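PDB 5HZD: terminal uridylyltransferase 1 from Trypanosoma brucei, which adds uridines from UTP to the 3'-hydroxyl of guide RNAs, ribosomal RNAs and some mRNAs, and takes part in mitochondrial RNA editing. Local coordinates for residues T298-Y303 with T335-N340; P308-G313 with I341-Y346; G110-M115 with F371-T376. All blocks are in the same frame, centred on the assembly; numbering follows the deposited sequence.

Interaction 1: T298-Y303 with T335-N340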
loop_
_atom_site.group_PDB
_atom_site.type_symbol
_atom_site.label_atom_id
_atom_site.label_comp_id
_atom_site.label_asym_id
_atom_site.label_seq_id
_atom_site.Cartn_x
_atom_site.Cartn_y
_atom_site.Cartn_z
ATOM N N THR A 298 -7.181 -2.726 -6.540
ATOM C CA THR A 298 -7.574 -3.111 -7.878
ATOM C C THR A 298 -8.159 -1.896 -8.613
ATOM O O THR A 298 -7.885 -1.702 -9.804
ATOM C CB THR A 298 -8.574 -4.273 -7.806
ATOM O OG1 THR A 298 -7.951 -5.369 -7.117
ATOM C CG2 THR A 298 -8.983 -4.709 -9.189
ATOM N N LEU A 299 -8.891 -1.038 -7.903
ATOM C CA LEU A 299 -9.373 0.208 -8.529
ATOM C C LEU A 299 -8.194 1.103 -8.944
ATOM O O LEU A 299 -8.176 1.630 -10.081
ATOM C CB LEU A 299 -10.251 0.980 -7.538
ATOM C CG LEU A 299 -10.775 2.330 -8.068
ATOM C CD1 LEU A 299 -11.578 2.155 -9.344
ATOM C CD2 LEU A 299 -11.600 3.003 -6.952
ATOM N N LEU A 300 -7.221 1.251 -8.037
ATOM C CA LEU A 300 -6.034 2.052 -8.345
ATOM C C LEU A 300 -5.335 1.481 -9.552
ATOM O O LEU A 300 -4.950 2.239 -10.437
ATOM C CB LEU A 300 -5.048 2.141 -7.164
ATOM C CG LEU A 300 -5.568 2.873 -5.911
ATOM C CD1 LEU A 300 -4.509 2.906 -4.872
ATOM C CD2 LEU A 300 -5.960 4.313 -6.249
ATOM N N ARG A 301 -5.168 0.155 -9.609
ATOM C CA ARG A 301 -4.427 -0.444 -10.723
ATOM C C ARG A 301 -5.061 -0.135 -12.071
ATOM O O ARG A 301 -4.358 0.228 -13.045
ATOM C CB ARG A 301 -4.315 -1.956 -10.520
ATOM C CG ARG A 301 -3.382 -2.608 -11.495
ATOM C CD ARG A 301 -3.407 -4.114 -11.318
ATOM N NE ARG A 301 -2.689 -4.723 -12.434
ATOM C CZ ARG A 301 -3.235 -5.054 -13.615
ATOM N NH1 ARG A 301 -4.539 -4.891 -13.851
ATOM N NH2 ARG A 301 -2.467 -5.561 -14.569
ATOM N N LYS A 302 -6.384 -0.230 -12.152
ATOM C CA LYS A 302 -7.076 0.023 -13.405
ATOM C C LYS A 302 -6.848 1.463 -13.874
ATOM O O LYS A 302 -6.498 1.703 -15.039
ATOM C CB LYS A 302 -8.557 -0.276 -13.211
ATOM C CG LYS A 302 -9.347 -0.263 -14.483
ATOM C CD LYS A 302 -10.744 -0.840 -14.239
ATOM C CE LYS A 302 -11.585 -0.827 -15.507
ATOM N NZ LYS A 302 -11.042 -1.695 -16.603
ATOM N N TYR A 303 -6.991 2.420 -12.964
ATOM C CA TYR A 303 -6.685 3.801 -13.316
ATOM C C TYR A 303 -5.215 4.032 -13.682
ATOM O O TYR A 303 -4.909 4.671 -14.701
ATOM C CB TYR A 303 -7.054 4.715 -12.142
ATOM C CG TYR A 303 -8.480 5.201 -12.146
ATOM C CD1 TYR A 303 -8.927 6.061 -13.156
ATOM C CD2 TYR A 303 -9.349 4.893 -11.110
ATOM C CE1 TYR A 303 -10.228 6.584 -13.137
ATOM C CE2 TYR A 303 -10.675 5.418 -11.097
ATOM C CZ TYR A 303 -11.074 6.257 -12.113
ATOM O OH TYR A 303 -12.357 6.791 -12.076
ATOM N N THR A 335 -3.827 10.264 3.830
ATOM C CA THR A 335 -3.146 9.001 3.635
ATOM C C THR A 335 -2.575 8.923 2.222
ATOM O O THR A 335 -2.913 9.729 1.332
ATOM C CB THR A 335 -4.154 7.856 3.754
ATOM O OG1 THR A 335 -5.215 8.058 2.804
ATOM C CG2 THR A 335 -4.741 7.797 5.146
ATOM N N SER A 336 -1.755 7.916 1.970
ATOM C CA SER A 336 -1.261 7.713 0.613
ATOM C C SER A 336 -2.399 7.431 -0.357
ATOM O O SER A 336 -2.372 7.873 -1.522
ATOM C CB SER A 336 -0.232 6.586 0.575
ATOM O OG SER A 336 0.933 6.995 1.300
ATOM N N TYR A 337 -3.421 6.722 0.098
ATOM C CA TYR A 337 -4.581 6.471 -0.742
ATOM C C TYR A 337 -5.233 7.795 -1.147
ATOM O O TYR A 337 -5.579 7.963 -2.319
ATOM C CB TYR A 337 -5.587 5.605 0.030
ATOM C CG TYR A 337 -6.796 5.096 -0.737
ATOM C CD1 TYR A 337 -6.668 4.478 -1.968
ATOM C CD2 TYR A 337 -8.064 5.138 -0.158
ATOM C CE1 TYR A 337 -7.793 3.959 -2.644
ATOM C CE2 TYR A 337 -9.191 4.613 -0.818
ATOM C CZ TYR A 337 -9.045 4.031 -2.055
ATOM O OH TYR A 337 -10.168 3.515 -2.702
ATOM N N ALA A 338 -5.388 8.720 -0.207
ATOM C CA ALA A 338 -6.007 10.021 -0.524
ATOM C C ALA A 338 -5.206 10.774 -1.601
ATOM O O ALA A 338 -5.789 11.425 -2.506
ATOM C CB ALA A 338 -6.126 10.866 0.718
ATOM N N ILE A 339 -3.878 10.715 -1.504
ATOM C CA ILE A 339 -3.031 11.395 -2.494
ATOM C C ILE A 339 -3.225 10.752 -3.869
ATOM O O ILE A 339 -3.322 11.454 -4.870
ATOM C CB ILE A 339 -1.541 11.380 -2.092
ATOM C CG1 ILE A 339 -1.331 12.039 -0.716
ATOM C CG2 ILE A 339 -0.673 12.162 -3.135
ATOM C CD1 ILE A 339 -1.885 13.471 -0.594
ATOM N N ASN A 340 -3.300 9.417 -3.936
ATOM C CA ASN A 340 -3.555 8.775 -5.229
ATOM C C ASN A 340 -4.914 9.196 -5.796
ATOM O O ASN A 340 -5.062 9.392 -7.014
ATOM C CB ASN A 340 -3.509 7.250 -5.097
ATOM C CG ASN A 340 -2.117 6.694 -5.203
ATOM O OD1 ASN A 340 -1.316 7.150 -6.007
ATOM N ND2 ASN A 340 -1.818 5.690 -4.384
#
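L300 meets Y337 and N340 on the first turn of helix 336-349, a turn capped by T335, whose OG1 accepts from A338 N at 3.1 Å with an N-H...O angle of 158°. The contact illustrates how a capped helix start can present a binding residue. Here it packs two helices of the uridylyltransferase, 292-304 and 336-349, beside the UTP site to which S336 and Y337 belong. No hydrogen bond crosses between 298-303 and 335-340, and the contact is made by one branched side chain entering between two others. L300 leaves its helix with CG beside the backbone N and opposite the carbonyl carbon (chi1 -65°), which leaves CD1 and CD2 facing Y337 and N340. L300 CD1 comes at the edge of the Y337 ring, near its plane, 3.9 Å from Y337 CD1, so neither ring face is used by L300. The next ring atom, Y337 CE1, lies 4.1 Å from L300 CD2. Such edge support is consistent with a tyrosine that, as in related uridylyltransferases, stacks a face on the uracil base. The ring's other surroundings include N296, also of the UTP site, and P468 of the nucleotide recognition motif. One turn on, N340 runs across L300 at about a right angle. Its amide nitrogen and its CB both lie against the leucine, at van der Waals distance, while K318, a further UTP ligand, lies about 6 Å away between nearest side-chain atoms. The fork is thus held at both prongs: N340 ND2 sits 3.9 Å from L300 CD1, and N340 CB 4.0 Å from L300 CD2.

Interaction 2: P308-G313 with I341-Y346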
loop_
_atom_site.group_PDB
_atom_site.type_symbol
_atom_site.label_atom_id
_atom_site.label_comp_id
_atom_site.label_asym_id
_atom_site.label_seq_id
_atom_site.Cartn_x
_atom_site.Cartn_y
_atom_site.Cartn_z
ATOM N N PRO A 308 0.618 6.011 -19.613
ATOM C CA PRO A 308 1.999 5.602 -19.320
ATOM C C PRO A 308 2.696 6.497 -18.290
ATOM O O PRO A 308 3.707 6.062 -17.716
ATOM C CB PRO A 308 2.699 5.697 -20.680
ATOM C CG PRO A 308 1.870 6.620 -21.506
ATOM C CD PRO A 308 0.441 6.392 -21.025
ATOM N N CYS A 309 2.189 7.707 -18.053
ATOM C CA CYS A 309 2.788 8.564 -17.037
ATOM C C CYS A 309 2.041 8.522 -15.708
ATOM O O CYS A 309 2.427 9.201 -14.718
ATOM C CB CYS A 309 2.862 10.008 -17.542
ATOM S SG CYS A 309 3.857 10.111 -19.001
ATOM N N ALA A 310 0.993 7.703 -15.611
ATOM C CA ALA A 310 0.194 7.745 -14.393
ATOM C C ALA A 310 0.873 7.102 -13.184
ATOM O O ALA A 310 0.851 7.659 -12.075
ATOM C CB ALA A 310 -1.215 7.126 -14.631
ATOM N N ARG A 311 1.521 5.950 -13.364
ATOM C CA ARG A 311 2.248 5.408 -12.206
ATOM C C ARG A 311 3.459 6.260 -11.796
ATOM O O ARG A 311 3.645 6.510 -10.600
ATOM C CB ARG A 311 2.664 3.956 -12.431
ATOM C CG ARG A 311 1.486 2.978 -12.459
ATOM C CD ARG A 311 2.008 1.600 -12.857
ATOM N NE ARG A 311 2.442 1.596 -14.242
ATOM C CZ ARG A 311 3.203 0.645 -14.767
ATOM N NH1 ARG A 311 3.636 -0.357 -14.005
ATOM N NH2 ARG A 311 3.547 0.722 -16.046
ATOM N N PRO A 312 4.288 6.704 -12.761
ATOM C CA PRO A 312 5.423 7.537 -12.338
ATOM C C PRO A 312 4.980 8.779 -11.565
ATOM O O PRO A 312 5.567 9.134 -10.523
ATOM C CB PRO A 312 6.108 7.889 -13.673
ATOM C CG PRO A 312 5.865 6.646 -14.498
ATOM C CD PRO A 312 4.394 6.340 -14.192
ATOM N N GLY A 313 3.907 9.430 -12.004
ATOM C CA GLY A 313 3.447 10.586 -11.259
ATOM C C GLY A 313 2.942 10.226 -9.872
ATOM O O GLY A 313 3.154 10.983 -8.938
ATOM N N ILE A 341 -5.920 9.364 -4.922
ATOM C CA ILE A 341 -7.216 9.814 -5.402
ATOM C C ILE A 341 -7.121 11.249 -5.942
ATOM O O ILE A 341 -7.726 11.558 -6.979
ATOM C CB ILE A 341 -8.307 9.663 -4.331
ATOM C CG1 ILE A 341 -8.533 8.167 -4.075
ATOM C CG2 ILE A 341 -9.620 10.354 -4.773
ATOM C CD1 ILE A 341 -9.241 7.866 -2.746
ATOM N N MET A 342 -6.373 12.120 -5.264
ATOM C CA MET A 342 -6.163 13.457 -5.794
ATOM C C MET A 342 -5.562 13.393 -7.200
ATOM O O MET A 342 -5.994 14.109 -8.090
ATOM C CB MET A 342 -5.223 14.282 -4.910
ATOM C CG MET A 342 -5.826 14.657 -3.573
ATOM S SD MET A 342 -4.727 15.760 -2.666
ATOM C CE MET A 342 -4.679 17.201 -3.726
ATOM N N TRP A 343 -4.546 12.565 -7.395
ATOM C CA TRP A 343 -3.885 12.489 -8.688
ATOM C C TRP A 343 -4.831 11.937 -9.733
ATOM O O TRP A 343 -4.959 12.490 -10.828
ATOM C CB TRP A 343 -2.658 11.582 -8.494
ATOM C CG TRP A 343 -1.919 11.124 -9.726
ATOM C CD1 TRP A 343 -1.682 9.824 -10.081
ATOM C CD2 TRP A 343 -1.192 11.933 -10.678
ATOM N NE1 TRP A 343 -0.893 9.778 -11.222
ATOM C CE2 TRP A 343 -0.576 11.057 -11.592
ATOM C CE3 TRP A 343 -1.034 13.310 -10.857
ATOM C CZ2 TRP A 343 0.202 11.501 -12.653
ATOM C CZ3 TRP A 343 -0.243 13.753 -11.924
ATOM C CH2 TRP A 343 0.339 12.851 -12.821
ATOM N N ILE A 344 -5.525 10.860 -9.412
ATOM C CA ILE A 344 -6.416 10.250 -10.409
ATOM C C ILE A 344 -7.590 11.175 -10.755
ATOM O O ILE A 344 -7.980 11.273 -11.922
ATOM C CB ILE A 344 -6.944 8.942 -9.894
ATOM C CG1 ILE A 344 -5.776 7.956 -9.866
ATOM C CG2 ILE A 344 -8.025 8.409 -10.816
ATOM C CD1 ILE A 344 -6.082 6.693 -9.043
ATOM N N TYR A 345 -8.146 11.855 -9.748
ATOM C CA TYR A 345 -9.261 12.777 -10.018
ATOM C C TYR A 345 -8.815 13.854 -10.992
ATOM O O TYR A 345 -9.537 14.183 -11.939
ATOM C CB TYR A 345 -9.767 13.414 -8.718
ATOM C CG TYR A 345 -10.817 14.470 -8.919
ATOM C CD1 TYR A 345 -12.138 14.121 -9.159
ATOM C CD2 TYR A 345 -10.466 15.825 -8.863
ATOM C CE1 TYR A 345 -13.134 15.126 -9.347
ATOM C CE2 TYR A 345 -11.433 16.813 -9.032
ATOM C CZ TYR A 345 -12.746 16.452 -9.278
ATOM O OH TYR A 345 -13.702 17.423 -9.473
ATOM N N TYR A 346 -7.623 14.391 -10.767
ATOM C CA TYR A 346 -7.038 15.349 -11.717
ATOM C C TYR A 346 -6.902 14.738 -13.120
ATOM O O TYR A 346 -7.278 15.367 -14.127
ATOM C CB TYR A 346 -5.695 15.840 -11.177
ATOM C CG TYR A 346 -4.760 16.391 -12.228
ATOM C CD1 TYR A 346 -4.982 17.638 -12.805
ATOM C CD2 TYR A 346 -3.658 15.661 -12.622
ATOM C CE1 TYR A 346 -4.096 18.159 -13.740
ATOM C CE2 TYR A 346 -2.776 16.149 -13.568
ATOM C CZ TYR A 346 -3.015 17.387 -14.138
ATOM O OH TYR A 346 -2.115 17.888 -15.064
#
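W343 reaches from helix 336-349 to A310 and G313 in the first turn of helix 310-324, and to C309 just before it, a helix-to-helix contact in which a single indole works against backbone. It is an instance of a large side chain fitting where the opposite helix has little side chain of its own. From CB, which points at the other segment, the ring is carried outward with CG opposite the backbone N (chi1 169°). W343 CD1 is the first atom to come near, 3.9 Å from A310 O. Beside it W343 NE1 makes the hydrogen bond of the contact, donating to A310 O at 2.9 Å with an N-H...O angle of 147°. The donor lies in the carbonyl plane on a lone pair, while the oxygen stands 20° out of the indole plane. CE2 then passes under the backbone of G313, whose carbonyl carbon sits 3.9 Å above one ring face, toward the rim. With no side chain on G313, the benzo half lies directly against main chain. The nitrogen is buried, and its bond to A310 O satisfies it and fixes the ring's rotation. K318, a UTP-binding residue, lies farther along the same helix. At the tip, W343 CH2 is 4.2 Å from G313 CA. W343 CZ2 is nearer, 3.6 Å from G313 CA, and W343 CZ2 also lies 3.8 Å from C309 O, near the ring plane.

Interaction 3: G110-M115 with F371-T376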
loop_
_atom_site.group_PDB
_atom_site.type_symbol
_atom_site.label_atom_id
_atom_site.label_comp_id
_atom_site.label_asym_id
_atom_site.label_seq_id
_atom_site.Cartn_x
_atom_site.Cartn_y
_atom_site.Cartn_z
ATOM N N GLY A 110 -2.133 -3.710 -1.948
ATOM C CA GLY A 110 -1.172 -2.632 -1.820
ATOM C C GLY A 110 -0.464 -2.261 -3.101
ATOM O O GLY A 110 -0.986 -2.486 -4.190
ATOM N N SER A 111 0.737 -1.695 -2.965
ATOM C CA SER A 111 1.392 -1.085 -4.122
ATOM C C SER A 111 1.824 -2.060 -5.210
ATOM O O SER A 111 1.957 -1.668 -6.361
ATOM C CB SER A 111 2.565 -0.189 -3.706
ATOM O OG SER A 111 3.645 -0.956 -3.194
ATOM N N SER A 112 2.041 -3.340 -4.874
ATOM C CA SER A 112 2.455 -4.250 -5.923
ATOM C C SER A 112 1.294 -4.501 -6.867
ATOM O O SER A 112 1.530 -4.767 -8.062
ATOM C CB SER A 112 3.013 -5.575 -5.351
ATOM O OG SER A 112 2.021 -6.264 -4.606
ATOM N N VAL A 113 0.053 -4.396 -6.355
ATOM C CA VAL A 113 -1.129 -4.445 -7.189
ATOM C C VAL A 113 -1.308 -3.109 -7.889
ATOM O O VAL A 113 -1.360 -3.060 -9.111
ATOM C CB VAL A 113 -2.364 -4.801 -6.365
ATOM C CG1 VAL A 113 -3.645 -4.691 -7.227
ATOM C CG2 VAL A 113 -2.222 -6.224 -5.869
ATOM N N ALA A 114 -1.362 -2.035 -7.121
ATOM C CA ALA A 114 -1.670 -0.717 -7.685
ATOM C C ALA A 114 -0.661 -0.258 -8.742
ATOM O O ALA A 114 -1.074 0.335 -9.748
ATOM C CB ALA A 114 -1.749 0.301 -6.573
ATOM N N MET A 115 0.628 -0.555 -8.547
ATOM C CA MET A 115 1.689 -0.070 -9.454
ATOM C C MET A 115 2.227 -1.146 -10.371
ATOM O O MET A 115 3.043 -0.848 -11.238
ATOM C CB MET A 115 2.880 0.488 -8.666
ATOM C CG MET A 115 2.520 1.498 -7.600
ATOM S SD MET A 115 2.159 3.093 -8.388
ATOM C CE MET A 115 1.408 3.983 -7.030
ATOM N N PHE A 371 -4.322 -13.400 -7.302
ATOM C CA PHE A 371 -3.710 -13.538 -5.985
ATOM C C PHE A 371 -2.263 -13.056 -6.003
ATOM O O PHE A 371 -1.825 -12.342 -5.076
ATOM C CB PHE A 371 -3.756 -15.020 -5.549
ATOM C CG PHE A 371 -5.154 -15.597 -5.464
ATOM C CD1 PHE A 371 -5.732 -16.193 -6.574
ATOM C CD2 PHE A 371 -5.855 -15.570 -4.274
ATOM C CE1 PHE A 371 -7.019 -16.730 -6.506
ATOM C CE2 PHE A 371 -7.145 -16.121 -4.202
ATOM C CZ PHE A 371 -7.709 -16.689 -5.301
ATOM N N ASP A 372 -1.560 -13.464 -7.068
ATOM C CA ASP A 372 -0.188 -13.025 -7.357
ATOM C C ASP A 372 -0.314 -11.836 -8.311
ATOM O O ASP A 372 -0.771 -12.005 -9.447
ATOM C CB ASP A 372 0.567 -14.159 -8.029
ATOM C CG ASP A 372 0.979 -15.254 -7.049
ATOM O OD1 ASP A 372 1.178 -14.937 -5.843
ATOM O OD2 ASP A 372 1.140 -16.397 -7.508
ATOM N N PRO A 373 0.095 -10.640 -7.871
ATOM C CA PRO A 373 -0.080 -9.421 -8.682
ATOM C C PRO A 373 0.663 -9.528 -9.996
ATOM O O PRO A 373 1.806 -10.012 -10.053
ATOM C CB PRO A 373 0.521 -8.334 -7.806
ATOM C CG PRO A 373 0.310 -8.880 -6.379
ATOM C CD PRO A 373 0.657 -10.329 -6.537
ATOM N N ARG A 374 0.006 -9.104 -11.070
ATOM C CA ARG A 374 0.621 -9.145 -12.393
ATOM C C ARG A 374 1.660 -8.037 -12.561
ATOM O O ARG A 374 1.430 -6.873 -12.161
ATOM C CB ARG A 374 -0.461 -9.096 -13.471
ATOM C CG ARG A 374 -1.167 -10.462 -13.598
ATOM C CD ARG A 374 -1.985 -10.589 -14.869
ATOM N NE ARG A 374 -3.087 -9.643 -14.856
ATOM C CZ ARG A 374 -3.527 -8.994 -15.924
ATOM N NH1 ARG A 374 -2.957 -9.192 -17.112
ATOM N NH2 ARG A 374 -4.543 -8.143 -15.798
ATOM N N TYR A 375 2.787 -8.413 -13.139
ATOM C CA TYR A 375 3.887 -7.487 -13.346
ATOM C C TYR A 375 3.722 -6.728 -14.669
ATOM O O TYR A 375 3.507 -7.339 -15.722
ATOM C CB TYR A 375 5.231 -8.247 -13.323
ATOM C CG TYR A 375 6.406 -7.341 -13.648
ATOM C CD1 TYR A 375 6.937 -6.496 -12.686
ATOM C CD2 TYR A 375 6.950 -7.317 -14.931
ATOM C CE1 TYR A 375 7.994 -5.622 -13.004
ATOM C CE2 TYR A 375 8.004 -6.476 -15.262
ATOM C CZ TYR A 375 8.518 -5.619 -14.278
ATOM O OH TYR A 375 9.565 -4.774 -14.650
ATOM N N THR A 376 3.829 -5.399 -14.600
ATOM C CA THR A 376 3.870 -4.550 -15.788
ATOM C C THR A 376 5.050 -3.590 -15.626
ATOM O O THR A 376 5.078 -2.819 -14.652
ATOM C CB THR A 376 2.589 -3.681 -15.885
ATOM O OG1 THR A 376 1.426 -4.530 -15.904
ATOM C CG2 THR A 376 2.628 -2.853 -17.154
HETATM O O HOH W 1 -0.351 -5.760 -10.346
#
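The turn G110-S111, at the start of helix 111-114, is the glycine-serine signature of the nucleotidyltransferase fold in the palm domain, with S111 probably among the UTP ligands; the next residues, S112 and V113, rest on P373 of the irregular segment 371-376. The case shows how a turn that probably binds nucleotide can be backed by a distant part of the chain. The CB of P373 points at the helix, and P373 CG meets two side-chain atoms of different character, S112 OG at 3.6 Å and V113 CG2 at 3.7 Å. V113 places CG2 beside its own backbone N, with CG1 opposite that nitrogen (chi1 173°), and the valine crosses the proline at about a right angle. P373 CB lies farther back, 3.7 Å from S112 O. That oxygen is one of two carbonyls bridged by a water, which donates to S112 O at 3.1 Å and to R374 O at 2.8 Å; more acceptors surround it than it has protons, so these bonds may be shared. M115 O and T376 O stand 4.4 Å apart, and R311 NH1 bonds to both. D372 is tied outward by a salt bridge to R90. No hydrogen bond runs directly between the segments. Carbonyl oxygens brought together cannot bond to each other; here a water and R311 offer protons to them, which probably eases the approach of the two backbones.

In the fold
Interactions 1 and 2 share helix 336-349 and are joined through I344, which in the conformer described packs on L300 and Y303. Interaction 2 is the more deeply enclosed, buried throughout and settled by a directed indole-to-carbonyl bond. Interaction 1 is partly buried, borders the UTP site and relies on van der Waals packing of a leucine fork. Interaction 3, also buried, closes a far longer loop of chain in which the other two are nested, and brings the palm turn 110-115 to a segment without regular structure through proline packing and bridged carbonyls. L300 links it to interaction 1 by touching A114, while R311 links it to interaction 2.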